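Local atomic coordinates of Pbp related beta-lactamase (Pyrococcus abyssi, PDB entry 2QMI), a protein that probably acts as a serine peptidase of the penicillin-binding protein and beta-lactamase family, assembled as a self-compartmentalizing octamer. Residues A[64-78]-A[175-189]. Numbering follows the deposited sequence.
Sequences FTALAIMKLVEEGGL and VSGVSYEEYIKKKIL
Two tyrosines of helix 180-189 reach helix 64-74 because each holds its CG trans to its own backbone N, Tyr180 with chi1 167° and Tyr183 with chi1 -171°. Tyr180 thereby brings its hydroxyl to Thr65, and OH donates to Thr65 OG1 over 2.7 Å; Thr65 OG1 also bonds to the carbonyl O of Ala233. The Tyr183 ring lies where the helices come close, the axes of segments 64-74 and 180-189 approaching to 10.4 Å and inclined at 73°. Ala68 CB meets this ring at its edge, 3.5 Å from CE2. The Leu72 and Tyr183 side chains approach each other from opposite directions, Leu72 CD2 lying 3.7 Å from Tyr183 CZ, while Lys187 CG, from the ring's own helix, lies over one face near its rim. Ile188 CD1 packs on Leu67 CD2 at 3.7 Å, and Leu189 CD2 touches Phe64 CE1; the Phe64 ring also stacks with Tyr247. Beyond Tyr183, Lys71 runs its aliphatic chain past the hydroxyl and bends at its last torsion, NZ bridging Glu75 OE2 at 2.7 Å. The contact illustrates steeply crossed helix packing in the helical part of a serine beta-lactamase-type fold; Thr65 lies close to, but not touching, a probable SxxK motif. Chemically, Tyr180 OH is bonded, whereas Tyr183 OH is buried without a polar partner; Lys71 NZ and Lys187 NZ, 4.8 Å apart, probably repel, and Glu75 would offset part of this.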
# COMPACT_ATOMS: atom_id res chain seq x y z
N PHE A 64 9.09 -50.63 6.12
CA PHE A 64 8.36 -51.65 5.39
C PHE A 64 9.17 -52.09 4.17
O PHE A 64 9.34 -53.28 3.92
CB PHE A 64 7.01 -51.11 4.94
CG PHE A 64 6.03 -50.93 6.06
CD1 PHE A 64 5.01 -51.85 6.26
CD2 PHE A 64 6.13 -49.83 6.90
CE1 PHE A 64 4.09 -51.68 7.30
CE2 PHE A 64 5.22 -49.66 7.94
CZ PHE A 64 4.20 -50.58 8.14
N THR A 65 9.67 -51.13 3.41
CA THR A 65 10.47 -51.41 2.23
C THR A 65 11.68 -52.26 2.61
O THR A 65 12.04 -53.20 1.89
CB THR A 65 10.96 -50.12 1.56
OG1 THR A 65 9.84 -49.38 1.05
CG2 THR A 65 11.93 -50.43 0.43
N ALA A 66 12.31 -51.93 3.74
CA ALA A 66 13.48 -52.67 4.19
C ALA A 66 13.12 -54.10 4.58
O ALA A 66 13.90 -55.03 4.37
CB ALA A 66 14.13 -51.96 5.37
N LEU A 67 11.93 -54.28 5.14
CA LEU A 67 11.47 -55.59 5.56
C LEU A 67 11.26 -56.47 4.33
O LEU A 67 11.69 -57.63 4.30
CB LEU A 67 10.17 -55.47 6.36
CG LEU A 67 9.61 -56.75 7.00
CD1 LEU A 67 10.63 -57.36 7.96
CD2 LEU A 67 8.33 -56.42 7.75
N ALA A 68 10.60 -55.92 3.31
CA ALA A 68 10.36 -56.65 2.07
C ALA A 68 11.69 -57.16 1.53
O ALA A 68 11.80 -58.30 1.07
CB ALA A 68 9.69 -55.75 1.05
N ILE A 69 12.70 -56.29 1.58
CA ILE A 69 14.04 -56.62 1.10
C ILE A 69 14.63 -57.78 1.91
O ILE A 69 15.27 -58.66 1.35
CB ILE A 69 15.00 -55.41 1.20
CG1 ILE A 69 14.60 -54.34 0.18
CG2 ILE A 69 16.44 -55.86 0.99
CD1 ILE A 69 14.79 -54.73 -1.29
N MET A 70 14.42 -57.76 3.23
CA MET A 70 14.93 -58.83 4.09
C MET A 70 14.30 -60.16 3.71
O MET A 70 14.96 -61.19 3.67
CB MET A 70 14.63 -58.54 5.57
CG MET A 70 15.36 -57.34 6.17
SD MET A 70 17.16 -57.53 6.29
CE MET A 70 17.68 -56.71 4.79
N LYS A 71 13.00 -60.12 3.43
CA LYS A 71 12.26 -61.32 3.06
C LYS A 71 12.84 -61.94 1.79
O LYS A 71 13.22 -63.12 1.78
CB LYS A 71 10.79 -60.99 2.86
CG LYS A 71 9.88 -62.21 2.85
CD LYS A 71 8.42 -61.81 2.98
CE LYS A 71 7.52 -63.03 3.02
NZ LYS A 71 7.68 -63.83 1.77
N LEU A 72 12.91 -61.14 0.74
CA LEU A 72 13.44 -61.61 -0.53
C LEU A 72 14.87 -62.13 -0.40
O LEU A 72 15.26 -63.05 -1.12
CB LEU A 72 13.38 -60.48 -1.57
CG LEU A 72 11.97 -59.97 -1.90
CD1 LEU A 72 12.06 -58.73 -2.77
CD2 LEU A 72 11.17 -61.08 -2.59
N VAL A 73 15.64 -61.56 0.52
CA VAL A 73 17.02 -62.01 0.73
C VAL A 73 17.01 -63.38 1.42
O VAL A 73 17.73 -64.31 1.02
CB VAL A 73 17.80 -61.01 1.61
CG1 VAL A 73 19.21 -61.52 1.88
CG2 VAL A 73 17.86 -59.67 0.90
N GLU A 74 16.18 -63.50 2.44
CA GLU A 74 16.04 -64.74 3.18
C GLU A 74 15.55 -65.87 2.28
O GLU A 74 15.85 -67.03 2.51
CB GLU A 74 15.06 -64.55 4.33
CG GLU A 74 14.54 -65.83 4.90
CD GLU A 74 14.11 -65.67 6.33
OE1 GLU A 74 13.40 -64.68 6.63
OE2 GLU A 74 14.48 -66.53 7.16
N GLU A 75 14.78 -65.52 1.25
CA GLU A 75 14.26 -66.52 0.33
C GLU A 75 15.19 -66.71 -0.88
O GLU A 75 14.84 -67.38 -1.85
CB GLU A 75 12.85 -66.12 -0.13
CG GLU A 75 11.77 -66.48 0.89
CD GLU A 75 10.46 -65.72 0.69
OE1 GLU A 75 10.15 -65.34 -0.46
OE2 GLU A 75 9.73 -65.52 1.69
N GLY A 76 16.38 -66.12 -0.79
CA GLY A 76 17.35 -66.23 -1.86
C GLY A 76 17.08 -65.36 -3.07
O GLY A 76 17.81 -65.43 -4.05
N GLY A 77 16.03 -64.54 -3.00
CA GLY A 77 15.68 -63.67 -4.11
C GLY A 77 16.84 -62.81 -4.58
O GLY A 77 16.91 -62.44 -5.75
N LEU A 78 17.75 -62.47 -3.67
CA LEU A 78 18.90 -61.66 -4.02
C LEU A 78 19.88 -61.58 -2.86
O LEU A 78 19.70 -62.23 -1.84
CB LEU A 78 18.46 -60.24 -4.42
CG LEU A 78 18.39 -59.09 -3.41
CD1 LEU A 78 18.14 -57.80 -4.18
CD2 LEU A 78 17.30 -59.32 -2.38
N VAL A 175 12.59 -58.22 -8.58
CA VAL A 175 12.78 -59.55 -8.02
C VAL A 175 11.52 -60.35 -7.72
O VAL A 175 11.48 -61.54 -8.00
CB VAL A 175 13.64 -59.48 -6.74
CG1 VAL A 175 13.71 -60.85 -6.08
CG2 VAL A 175 15.04 -58.98 -7.08
N SER A 176 10.49 -59.71 -7.18
CA SER A 176 9.24 -60.40 -6.83
C SER A 176 8.32 -60.68 -8.01
O SER A 176 7.48 -61.57 -7.95
CB SER A 176 8.46 -59.58 -5.80
OG SER A 176 7.75 -58.52 -6.42
N GLY A 177 8.46 -59.89 -9.07
CA GLY A 177 7.62 -60.09 -10.23
C GLY A 177 6.30 -59.32 -10.16
O GLY A 177 5.57 -59.26 -11.15
N VAL A 178 5.99 -58.75 -9.00
CA VAL A 178 4.75 -57.98 -8.84
C VAL A 178 5.05 -56.51 -8.50
O VAL A 178 6.21 -56.12 -8.34
CB VAL A 178 3.83 -58.60 -7.75
CG1 VAL A 178 3.34 -59.98 -8.19
CG2 VAL A 178 4.56 -58.69 -6.42
N SER A 179 4.01 -55.70 -8.40
CA SER A 179 4.21 -54.29 -8.08
C SER A 179 4.65 -54.16 -6.62
O SER A 179 4.37 -55.05 -5.80
CB SER A 179 2.91 -53.49 -8.29
OG SER A 179 1.97 -53.77 -7.27
N TYR A 180 5.33 -53.06 -6.31
CA TYR A 180 5.80 -52.81 -4.94
C TYR A 180 4.63 -52.74 -3.97
O TYR A 180 4.70 -53.26 -2.86
CB TYR A 180 6.58 -51.48 -4.87
CG TYR A 180 6.81 -51.00 -3.46
CD1 TYR A 180 7.75 -51.62 -2.63
CD2 TYR A 180 6.03 -49.98 -2.91
CE1 TYR A 180 7.91 -51.25 -1.30
CE2 TYR A 180 6.18 -49.60 -1.57
CZ TYR A 180 7.12 -50.24 -0.78
OH TYR A 180 7.24 -49.88 0.55
N GLU A 181 3.56 -52.08 -4.39
CA GLU A 181 2.39 -51.94 -3.55
C GLU A 181 1.75 -53.28 -3.21
O GLU A 181 1.43 -53.53 -2.05
CB GLU A 181 1.36 -51.02 -4.22
CG GLU A 181 1.87 -49.60 -4.41
CD GLU A 181 2.34 -49.32 -5.83
OE1 GLU A 181 3.03 -50.17 -6.43
OE2 GLU A 181 2.03 -48.22 -6.33
N GLU A 182 1.56 -54.15 -4.20
CA GLU A 182 0.97 -55.46 -3.91
C GLU A 182 1.91 -56.36 -3.12
O GLU A 182 1.45 -57.24 -2.40
CB GLU A 182 0.48 -56.16 -5.20
CG GLU A 182 1.52 -56.45 -6.27
CD GLU A 182 0.89 -57.02 -7.57
OE1 GLU A 182 0.23 -58.09 -7.51
OE2 GLU A 182 1.06 -56.39 -8.66
N TYR A 183 3.21 -56.16 -3.24
CA TYR A 183 4.14 -56.99 -2.47
C TYR A 183 4.02 -56.67 -0.97
O TYR A 183 4.01 -57.58 -0.13
CB TYR A 183 5.59 -56.79 -2.91
CG TYR A 183 6.52 -57.80 -2.28
CD1 TYR A 183 6.66 -59.08 -2.83
CD2 TYR A 183 7.21 -57.51 -1.10
CE1 TYR A 183 7.46 -60.04 -2.21
CE2 TYR A 183 8.01 -58.47 -0.48
CZ TYR A 183 8.12 -59.73 -1.04
OH TYR A 183 8.87 -60.69 -0.41
N ILE A 184 3.95 -55.38 -0.65
CA ILE A 184 3.83 -54.95 0.75
C ILE A 184 2.51 -55.45 1.33
O ILE A 184 2.46 -55.97 2.45
CB ILE A 184 3.84 -53.41 0.89
CG1 ILE A 184 5.16 -52.83 0.37
CG2 ILE A 184 3.62 -53.02 2.35
CD1 ILE A 184 6.39 -53.40 1.05
N LYS A 185 1.44 -55.29 0.55
CA LYS A 185 0.09 -55.71 0.93
C LYS A 185 0.02 -57.21 1.21
O LYS A 185 -0.45 -57.64 2.27
CB LYS A 185 -0.88 -55.35 -0.20
CG LYS A 185 -2.33 -55.79 0.01
CD LYS A 185 -2.98 -55.04 1.16
CE LYS A 185 -4.50 -55.22 1.14
NZ LYS A 185 -5.12 -54.70 -0.12
N LYS A 186 0.50 -58.00 0.26
CA LYS A 186 0.48 -59.46 0.35
C LYS A 186 1.47 -60.07 1.34
O LYS A 186 1.10 -60.92 2.15
CB LYS A 186 0.74 -60.06 -1.03
CG LYS A 186 -0.24 -59.64 -2.11
CD LYS A 186 -1.59 -60.30 -1.91
CE LYS A 186 -2.53 -59.99 -3.06
NZ LYS A 186 -3.86 -60.67 -2.86
N LYS A 187 2.73 -59.63 1.29
CA LYS A 187 3.77 -60.18 2.15
C LYS A 187 3.93 -59.58 3.55
O LYS A 187 4.69 -60.12 4.36
CB LYS A 187 5.12 -60.11 1.44
CG LYS A 187 5.13 -60.66 0.03
CD LYS A 187 4.65 -62.11 -0.01
CE LYS A 187 4.50 -62.60 -1.44
NZ LYS A 187 4.13 -64.03 -1.49
N ILE A 188 3.23 -58.48 3.84
CA ILE A 188 3.39 -57.83 5.14
C ILE A 188 2.12 -57.36 5.85
O ILE A 188 1.86 -57.75 6.99
CB ILE A 188 4.37 -56.63 5.03
CG1 ILE A 188 5.77 -57.13 4.68
CG2 ILE A 188 4.43 -55.86 6.35
CD1 ILE A 188 6.80 -56.02 4.45
N LEU A 189 1.34 -56.52 5.19
CA LEU A 189 0.12 -55.99 5.78
C LEU A 189 -0.95 -57.03 6.14
O LEU A 189 -1.47 -57.03 7.25
CB LEU A 189 -0.49 -54.93 4.86
CG LEU A 189 0.39 -53.69 4.63
CD1 LEU A 189 -0.40 -52.63 3.84
CD2 LEU A 189 0.83 -53.14 5.98